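Local coordinates for protein D-alanyl transferase DltD (Enterococcus faecalis, PDB 6O93) that probably takes part in transferring D-alanine to lipoteichoic acid at the cell membrane, during cell wall biogenesis in this Gram-positive bacterium, at residues A34-K39 with G91-N96; A76-L81 with G119-Q124; F328-D333 with D363-Q368. One frame throughout, in Å; residues are numbered along the deposited sequence.

Interaction 1. Residues A34-K39 with G91-N96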
loop_
_atom_site.group_PDB
_atom_site.type_symbol
_atom_site.label_atom_id
_atom_site.label_comp_id
_atom_site.label_asym_id
_atom_site.label_seq_id
_atom_site.Cartn_x
_atom_site.Cartn_y
_atom_site.Cartn_z
ATOM N N ALA A 34 -10.865 9.713 9.081
ATOM C CA ALA A 34 -11.588 8.646 8.394
ATOM C C ALA A 34 -11.363 7.302 9.076
ATOM O O ALA A 34 -12.311 6.536 9.297
ATOM C CB ALA A 34 -11.156 8.585 6.929
ATOM N N VAL A 35 -10.110 6.994 9.413
ATOM C CA VAL A 35 -9.802 5.712 10.040
ATOM C C VAL A 35 -10.312 5.679 11.475
ATOM O O VAL A 35 -10.801 4.645 11.949
ATOM C CB VAL A 35 -8.288 5.438 9.967
ATOM C CG1 VAL A 35 -7.930 4.176 10.734
ATOM C CG2 VAL A 35 -7.844 5.322 8.518
ATOM N N ALA A 36 -10.219 6.805 12.188
ATOM C CA ALA A 36 -10.690 6.847 13.569
ATOM C C ALA A 36 -12.195 6.626 13.660
ATOM O O ALA A 36 -12.691 6.166 14.695
ATOM C CB ALA A 36 -10.317 8.184 14.214
ATOM N N SER A 37 -12.934 6.942 12.593
ATOM C CA SER A 37 -14.384 6.783 12.617
ATOM C C SER A 37 -14.806 5.322 12.656
ATOM O O SER A 37 -15.939 5.031 13.053
ATOM C CB SER A 37 -15.014 7.460 11.397
ATOM O OG SER A 37 -14.774 6.712 10.217
ATOM N N GLY A 38 -13.932 4.402 12.253
ATOM C CA GLY A 38 -14.271 2.997 12.191
ATOM C C GLY A 38 -15.052 2.587 10.963
ATOM O O GLY A 38 -15.233 1.383 10.737
ATOM N N LYS A 39 -15.516 3.541 10.157
ATOM C CA LYS A 39 -16.279 3.236 8.957
ATOM C C LYS A 39 -15.406 3.045 7.727
ATOM O O LYS A 39 -15.853 2.417 6.761
ATOM C CB LYS A 39 -17.292 4.353 8.681
ATOM C CG LYS A 39 -18.341 4.519 9.770
ATOM C CD LYS A 39 -19.317 5.637 9.438
ATOM C CE LYS A 39 -20.443 5.713 10.457
ATOM N NZ LYS A 39 -21.398 6.815 10.149
ATOM N N GLY A 91 -1.647 7.023 14.675
ATOM C CA GLY A 91 -1.731 6.942 16.121
ATOM C C GLY A 91 -2.885 6.065 16.563
ATOM O O GLY A 91 -3.143 4.997 15.998
ATOM N N ASP A 92 -3.602 6.528 17.588
ATOM C CA ASP A 92 -4.723 5.767 18.123
ATOM C C ASP A 92 -5.903 5.693 17.163
ATOM O O ASP A 92 -6.841 4.937 17.426
ATOM C CB ASP A 92 -5.174 6.374 19.452
ATOM C CG ASP A 92 -4.129 6.231 20.542
ATOM O OD1 ASP A 92 -3.405 5.213 20.544
ATOM O OD2 ASP A 92 -4.029 7.137 21.397
ATOM N N ALA A 93 -5.879 6.448 16.060
ATOM C CA ALA A 93 -6.973 6.379 15.097
ATOM C C ALA A 93 -7.124 4.973 14.529
ATOM O O ALA A 93 -8.245 4.507 14.292
ATOM C CB ALA A 93 -6.744 7.389 13.971
ATOM N N ILE A 94 -6.003 4.282 14.301
ATOM C CA ILE A 94 -6.028 2.934 13.738
ATOM C C ILE A 94 -5.987 1.850 14.808
ATOM O O ILE A 94 -6.135 0.663 14.476
ATOM C CB ILE A 94 -4.860 2.734 12.745
ATOM C CG1 ILE A 94 -5.096 1.491 11.881
ATOM C CG2 ILE A 94 -3.534 2.621 13.492
ATOM C CD1 ILE A 94 -4.115 1.345 10.742
ATOM N N ALA A 95 -5.812 2.215 16.077
ATOM C CA ALA A 95 -5.663 1.222 17.131
ATOM C C ALA A 95 -6.897 0.331 17.224
ATOM O O ALA A 95 -8.032 0.817 17.232
ATOM C CB ALA A 95 -5.411 1.915 18.469
ATOM N N ASN A 96 -6.665 -0.981 17.291
ATOM C CA ASN A 96 -7.709 -1.983 17.491
ATOM C C ASN A 96 -8.673 -2.080 16.315
ATOM O O ASN A 96 -9.768 -2.628 16.461
ATOM C CB ASN A 96 -8.497 -1.707 18.777
ATOM C CG ASN A 96 -7.596 -1.489 19.975
ATOM O OD1 ASN A 96 -7.675 -0.460 20.648
ATOM N ND2 ASN A 96 -6.729 -2.456 20.243
#

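Interaction 2. Residues A76-L81 with G119-Q124. With PO4 (phosphate ion), chain F.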
loop_
_atom_site.group_PDB
_atom_site.type_symbol
_atom_site.label_atom_id
_atom_site.label_comp_id
_atom_site.label_asym_id
_atom_site.label_seq_id
_atom_site.Cartn_x
_atom_site.Cartn_y
_atom_site.Cartn_z
ATOM N N ALA A 76 1.558 5.032 -7.229
ATOM C CA ALA A 76 2.840 4.619 -7.783
ATOM C C ALA A 76 3.973 5.222 -6.967
ATOM O O ALA A 76 4.045 6.442 -6.794
ATOM C CB ALA A 76 2.951 5.051 -9.245
ATOM N N GLY A 77 4.853 4.363 -6.456
ATOM C CA GLY A 77 6.022 4.804 -5.726
ATOM C C GLY A 77 5.909 4.776 -4.215
ATOM O O GLY A 77 6.883 5.128 -3.538
ATOM N N THR A 78 4.762 4.377 -3.660
ATOM C CA THR A 78 4.581 4.307 -2.208
ATOM C C THR A 78 4.784 2.860 -1.771
ATOM O O THR A 78 3.909 2.012 -1.967
ATOM C CB THR A 78 3.205 4.826 -1.796
ATOM O OG1 THR A 78 2.179 4.059 -2.435
ATOM C CG2 THR A 78 3.044 6.295 -2.175
ATOM N N GLN A 79 5.941 2.579 -1.167
ATOM C CA GLN A 79 6.278 1.245 -0.700
ATOM C C GLN A 79 6.238 1.205 0.833
ATOM O O GLN A 79 5.664 2.098 1.477
ATOM C CB GLN A 79 7.636 0.836 -1.286
ATOM C CG GLN A 79 7.665 0.876 -2.812
ATOM C CD GLN A 79 8.865 0.161 -3.413
ATOM O OE1 GLN A 79 9.671 -0.443 -2.702
ATOM N NE2 GLN A 79 8.988 0.227 -4.733
ATOM N N SER A 80 6.847 0.169 1.417
ATOM C CA SER A 80 6.606 -0.135 2.825
ATOM C C SER A 80 7.114 0.971 3.741
ATOM O O SER A 80 6.475 1.289 4.750
ATOM C CB SER A 80 7.253 -1.468 3.193
ATOM O OG SER A 80 6.575 -2.546 2.576
ATOM N N LEU A 81 8.265 1.561 3.419
ATOM C CA LEU A 81 8.835 2.579 4.297
ATOM C C LEU A 81 7.917 3.792 4.386
ATOM O O LEU A 81 7.639 4.298 5.479
ATOM C CB LEU A 81 10.223 2.982 3.801
ATOM C CG LEU A 81 11.048 3.857 4.748
ATOM C CD1 LEU A 81 11.302 3.143 6.068
ATOM C CD2 LEU A 81 12.357 4.242 4.096
ATOM N N GLY A 119 11.243 9.970 -2.046
ATOM C CA GLY A 119 11.267 11.419 -1.930
ATOM C C GLY A 119 9.977 12.069 -2.393
ATOM O O GLY A 119 9.534 13.067 -1.817
ATOM N N ALA A 120 9.355 11.516 -3.438
ATOM C CA ALA A 120 8.118 12.092 -3.950
ATOM C C ALA A 120 6.979 11.994 -2.946
ATOM O O ALA A 120 6.042 12.793 -3.016
ATOM C CB ALA A 120 7.713 11.407 -5.256
ATOM N N HIS A 121 7.042 11.046 -2.013
ATOM C CA HIS A 121 5.972 10.834 -1.044
ATOM C C HIS A 121 6.415 11.097 0.389
ATOM O O HIS A 121 5.661 10.804 1.326
ATOM C CB HIS A 121 5.431 9.409 -1.179
ATOM C CG HIS A 121 4.972 9.084 -2.564
ATOM N ND1 HIS A 121 5.758 8.399 -3.467
ATOM C CD2 HIS A 121 3.825 9.383 -3.216
ATOM C CE1 HIS A 121 5.106 8.275 -4.609
ATOM N NE2 HIS A 121 3.930 8.863 -4.483
ATOM N N TYR A 122 7.610 11.645 0.585
ATOM C CA TYR A 122 8.098 11.924 1.926
ATOM C C TYR A 122 7.225 12.970 2.606
ATOM O O TYR A 122 6.971 14.043 2.052
ATOM C CB TYR A 122 9.549 12.397 1.855
ATOM C CG TYR A 122 10.077 12.998 3.135
ATOM C CD1 TYR A 122 10.384 12.197 4.229
ATOM C CD2 TYR A 122 10.284 14.365 3.246
ATOM C CE1 TYR A 122 10.874 12.744 5.399
ATOM C CE2 TYR A 122 10.775 14.921 4.408
ATOM C CZ TYR A 122 11.069 14.107 5.481
ATOM O OH TYR A 122 11.557 14.656 6.643
ATOM N N SER A 123 6.765 12.651 3.813
ATOM C CA SER A 123 5.930 13.546 4.609
ATOM C C SER A 123 6.770 14.119 5.745
ATOM O O SER A 123 7.097 13.409 6.703
ATOM C CB SER A 123 4.707 12.810 5.155
ATOM O OG SER A 123 3.946 13.651 6.008
ATOM N N GLN A 124 7.118 15.401 5.639
ATOM C CA GLN A 124 7.827 16.054 6.733
ATOM C C GLN A 124 6.941 16.165 7.966
ATOM O O GLN A 124 7.420 16.023 9.098
ATOM C CB GLN A 124 8.316 17.431 6.294
ATOM C CG GLN A 124 9.269 18.083 7.282
ATOM C CD GLN A 124 9.796 19.418 6.791
ATOM O OE1 GLN A 124 9.069 20.411 6.747
ATOM N NE2 GLN A 124 11.067 19.448 6.416
HETATM P P PO4 F . 4.284 0.662 -7.881
HETATM O O1 PO4 F . 4.890 1.336 -6.672
HETATM O O2 PO4 F . 4.667 -0.800 -7.885
HETATM O O3 PO4 F . 4.797 1.321 -9.141
HETATM O O4 PO4 F . 2.781 0.788 -7.835
#

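Interaction 3. Residues F328-D333 with D363-Q368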
loop_
_atom_site.group_PDB
_atom_site.type_symbol
_atom_site.label_atom_id
_atom_site.label_comp_id
_atom_site.label_asym_id
_atom_site.label_seq_id
_atom_site.Cartn_x
_atom_site.Cartn_y
_atom_site.Cartn_z
ATOM N N PHE A 328 0.784 -12.837 11.810
ATOM C CA PHE A 328 -0.086 -12.311 10.760
ATOM C C PHE A 328 -0.574 -13.497 9.938
ATOM O O PHE A 328 0.155 -14.025 9.093
ATOM C CB PHE A 328 0.656 -11.296 9.897
ATOM C CG PHE A 328 1.115 -10.079 10.649
ATOM C CD1 PHE A 328 0.253 -9.016 10.867
ATOM C CD2 PHE A 328 2.412 -9.994 11.131
ATOM C CE1 PHE A 328 0.675 -7.894 11.554
ATOM C CE2 PHE A 328 2.840 -8.873 11.819
ATOM C CZ PHE A 328 1.972 -7.822 12.030
ATOM N N THR A 329 -1.815 -13.919 10.185
ATOM C CA THR A 329 -2.359 -15.134 9.593
ATOM C C THR A 329 -3.462 -14.875 8.574
ATOM O O THR A 329 -3.982 -15.833 7.994
ATOM C CB THR A 329 -2.894 -16.061 10.694
ATOM O OG1 THR A 329 -3.981 -15.425 11.376
ATOM C CG2 THR A 329 -1.799 -16.391 11.696
ATOM N N ASN A 330 -3.837 -13.620 8.341
ATOM C CA ASN A 330 -4.840 -13.273 7.335
ATOM C C ASN A 330 -4.100 -12.897 6.056
ATOM O O ASN A 330 -3.648 -11.760 5.902
ATOM C CB ASN A 330 -5.729 -12.132 7.816
ATOM C CG ASN A 330 -6.389 -12.425 9.148
ATOM O OD1 ASN A 330 -6.956 -13.497 9.355
ATOM N ND2 ASN A 330 -6.313 -11.468 10.063
ATOM N N ILE A 331 -3.981 -13.851 5.134
ATOM C CA ILE A 331 -3.217 -13.661 3.905
ATOM C C ILE A 331 -4.038 -14.190 2.738
ATOM O O ILE A 331 -4.371 -15.380 2.695
ATOM C CB ILE A 331 -1.852 -14.367 3.960
ATOM C CG1 ILE A 331 -1.067 -13.922 5.196
ATOM C CG2 ILE A 331 -1.053 -14.074 2.692
ATOM C CD1 ILE A 331 0.250 -14.650 5.374
ATOM N N ALA A 332 -4.349 -13.311 1.787
ATOM C CA ALA A 332 -4.998 -13.699 0.535
ATOM C C ALA A 332 -3.913 -13.752 -0.534
ATOM O O ALA A 332 -3.581 -12.746 -1.162
ATOM C CB ALA A 332 -6.112 -12.724 0.170
ATOM N N ASP A 333 -3.353 -14.943 -0.738
ATOM C CA ASP A 333 -2.244 -15.137 -1.671
ATOM C C ASP A 333 -2.813 -15.545 -3.024
ATOM O O ASP A 333 -3.179 -16.704 -3.233
ATOM C CB ASP A 333 -1.274 -16.186 -1.139
ATOM C CG ASP A 333 -0.083 -16.400 -2.056
ATOM O OD1 ASP A 333 0.067 -15.632 -3.030
ATOM O OD2 ASP A 333 0.701 -17.341 -1.804
ATOM N N ASP A 363 -14.235 -8.702 2.387
ATOM C CA ASP A 363 -15.557 -8.707 3.007
ATOM C C ASP A 363 -15.653 -9.781 4.085
ATOM O O ASP A 363 -16.130 -9.521 5.197
ATOM C CB ASP A 363 -16.635 -8.913 1.942
ATOM C CG ASP A 363 -18.010 -8.494 2.419
ATOM O OD1 ASP A 363 -18.181 -7.301 2.743
ATOM O OD2 ASP A 363 -18.918 -9.351 2.469
ATOM N N GLU A 364 -15.207 -11.000 3.773
ATOM C CA GLU A 364 -15.194 -12.058 4.777
ATOM C C GLU A 364 -14.331 -11.663 5.967
ATOM O O GLU A 364 -14.688 -11.928 7.122
ATOM C CB GLU A 364 -14.690 -13.364 4.159
ATOM C CG GLU A 364 -15.611 -13.951 3.094
ATOM C CD GLU A 364 -15.018 -15.181 2.424
ATOM O OE1 GLU A 364 -13.859 -15.528 2.735
ATOM O OE2 GLU A 364 -15.708 -15.800 1.586
ATOM N N PHE A 365 -13.193 -11.017 5.701
ATOM C CA PHE A 365 -12.303 -10.573 6.768
ATOM C C PHE A 365 -12.978 -9.533 7.655
ATOM O O PHE A 365 -12.804 -9.544 8.880
ATOM C CB PHE A 365 -11.017 -10.025 6.143
ATOM C CG PHE A 365 -10.188 -9.176 7.065
ATOM C CD1 PHE A 365 -9.457 -9.748 8.091
ATOM C CD2 PHE A 365 -10.109 -7.806 6.875
ATOM C CE1 PHE A 365 -8.678 -8.962 8.927
ATOM C CE2 PHE A 365 -9.332 -7.016 7.705
ATOM C CZ PHE A 365 -8.617 -7.595 8.732
ATOM N N MET A 366 -13.765 -8.636 7.058
ATOM C CA MET A 366 -14.434 -7.601 7.839
ATOM C C MET A 366 -15.528 -8.180 8.726
ATOM O O MET A 366 -15.863 -7.590 9.758
ATOM C CB MET A 366 -15.017 -6.539 6.909
ATOM C CG MET A 366 -13.964 -5.711 6.189
ATOM S SD MET A 366 -12.858 -4.848 7.325
ATOM C CE MET A 366 -14.027 -3.823 8.212
ATOM N N LYS A 367 -16.095 -9.323 8.346
ATOM C CA LYS A 367 -17.103 -9.984 9.160
ATOM C C LYS A 367 -16.503 -10.901 10.219
ATOM O O LYS A 367 -17.225 -11.321 11.130
ATOM C CB LYS A 367 -18.053 -10.787 8.267
ATOM C CG LYS A 367 -18.809 -9.934 7.260
ATOM C CD LYS A 367 -19.675 -10.780 6.343
ATOM C CE LYS A 367 -20.427 -9.921 5.341
ATOM N NZ LYS A 367 -21.252 -10.743 4.412
ATOM N N GLN A 368 -15.215 -11.220 10.127
ATOM C CA GLN A 368 -14.586 -12.043 11.148
ATOM C C GLN A 368 -14.736 -11.369 12.511
ATOM O O GLN A 368 -14.627 -10.141 12.610
ATOM C CB GLN A 368 -13.106 -12.268 10.829
ATOM C CG GLN A 368 -12.859 -13.167 9.622
ATOM C CD GLN A 368 -11.383 -13.302 9.267
ATOM O OE1 GLN A 368 -10.503 -12.903 10.033
ATOM N NE2 GLN A 368 -11.109 -13.866 8.095
#

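Interaction 1. Residues A34-K39 with G91-N96
The flat carbonyl of Ala-93 is touched by both Val-35 and Ala-36, which lie to the same side of its plane. Val-35 CG1 lies over that face, 3.6 Å from Ala-93 O, while Ala-36 CA comes to the oxygen end, closer to the plane, and makes a CA-H...O contact to Ala-93 O at 3.5 Å, with an angle of 148° at the hydrogen. Lys-97 NZ supplies that oxygen with a proper hydrogen bond. Beside it the two alanine methyls meet, Ala-36 CB to Ala-93 CB at 3.7 Å, and the backbones come as near as 4.0 Å between Ala-36 CA and Ala-93 CA. Both segments lead from a helix into a strand of the parallel sheet of this SGNH-type fold: 34-39 ends helix 29-36 ahead of strand 40-44, while the loop 91-96 joins helix 80-90 to strand 98-102. A chi1 of 174° turns Val-35 CG1 away from the backbone N, to 3.9 Å from Ile-94 CB. Val-35 and Ile-94 also rest on Pro-42 and Phe-44 of strand 40-44, respectively. Past the contact, Ser-37 OG donates to Ala-34 O at 2.6 Å; by accepting from Lys-39 N it also makes an ST turn.

Interaction 2. Residues A76-L81 with G119-Q124
Thr-78 and His-121 mark where the two backbones come nearest, 6.8 Å between Thr-78 CA and His-121 CA, so this is a meeting through one long side chain and not of main chain with main chain. Segment 76-81 is an irregular loop that turns at Gly-77, where phi is positive, and enters helix 80-90 after Gln-79 at the N-cap. Segment 119-124 holds the last part of helix 115-121 and runs on to Ser-123, the N-cap of the next helix.

The His-121 imidazole reaches across and carries nearly the whole contact. Thr-78 CG2 sits over the middle of one face as a CH-pi contact, 3.4 Å from the ring centroid and 11° off the normal; Ala-120 CB lies over the other face, nearer the rim. At the ring edge, close to its plane, Ala-76 O stands 3.0 Å from His-121 CE1. The two nitrogens are held from outside: His-121 ND1 bonds Ser-117 O and His-121 NE2 bonds Glu-75 OE1, which together fix the rotation of the ring. Thr-78 OG1 lies between its backbone N and carbonyl carbon (chi1 59°) and bonds Glu-75 O and Gly-45 O, leaving CG2 to meet the imidazole.

At the turn, Gly-77 N donates a nearly straight hydrogen bond (165°) to O1 of a bound phosphate at 3.0 Å; the ion, probably from the crystallisation liquor, is also hydrogen-bonded to Ser-47 OG. Ser-47, His-349 and Asp-346 are arranged as if to form a Ser-His-Asp triad, so an anion held by a loop glycine N-H beside that serine is consistent with the oxyanion hole of SGNH hydrolases, with His-121 packed behind the loop that would supply that N-H.

Interaction 3. Residues F328-D333 with D363-Q368
Side-chain packing between Asn-330 and Phe-365 carries most of this small contact. The two side chains cross at about a right angle, with the amide and ring planes 59° apart, and the approach is oblique: Asn-330 ND2 comes to 3.6 Å from Phe-365 CE1 and 4.1 Å from CD1 of the same ring. Phe-365 reaches Asn-330 because its chi1 of 163° swings the ring to the far side of the CA-CB bond from the backbone N, off helix 352-367 and onto Leu-291 and Asp-289 of strand 289-294 as well. Lys-98 adds a cation-pi interaction with the same ring.

Polar neighbours are placed without bonding across the contact. Asn-330 OD1 and Gln-368 OE1 are 3.7 Å apart, their amides sliding past each other in opposite directions; Gln-368 is poorly ordered, so little should rest on this pair. Asn-330 ND2 also gives a weak hydrogen bond to Val-290 O, in the neighbouring strand.

Backbone and charge interactions order each side separately. Asn-330 and Ala-332 pair through their main chains with strand 289-294, putting 331-333 at an outer edge of the parallel sheet, and helix 352-367 packs against the sheet near that edge. On the helix, Lys-367 NZ forms a salt bridge with Asp-363 OD2 at 3.3 Å, one turn apart. At the helix end, Lys-98 NZ is hydrogen-bonded to Phe-365 O and Gln-368 O.

No hydrogen bond joins the two segments, so 363-368 meets 328-333 mainly through the phenyl ring of Phe-365. The ammonium group of Lys-98, engaged with both that ring and carbonyls at the helix C-terminus, would probably offset the partial negative charge gathered there.

All three contacts involve segments that flank or lead into one parallel sheet, with strand order 69-73, 40-44, 98-102, 289-294, 331-333. Interactions 1 and 2 interleave along the chain and share helix 80-90, which begins in the 76-81 segment and ends just ahead of 91-96; their centres are about 21 Å apart. Interaction 3 follows both in sequence, about 18 Å from interaction 1 and about 26 Å from interaction 2 between centres, at the edge strand 331-333. None touches another. Interaction 2 adjoins the probable active site, whereas interaction 3 brackets the chain that carries the presumed triad residues Asp-346 and His-349. Interaction 1 is packing between helix-to-strand connections that lead into adjacent strands.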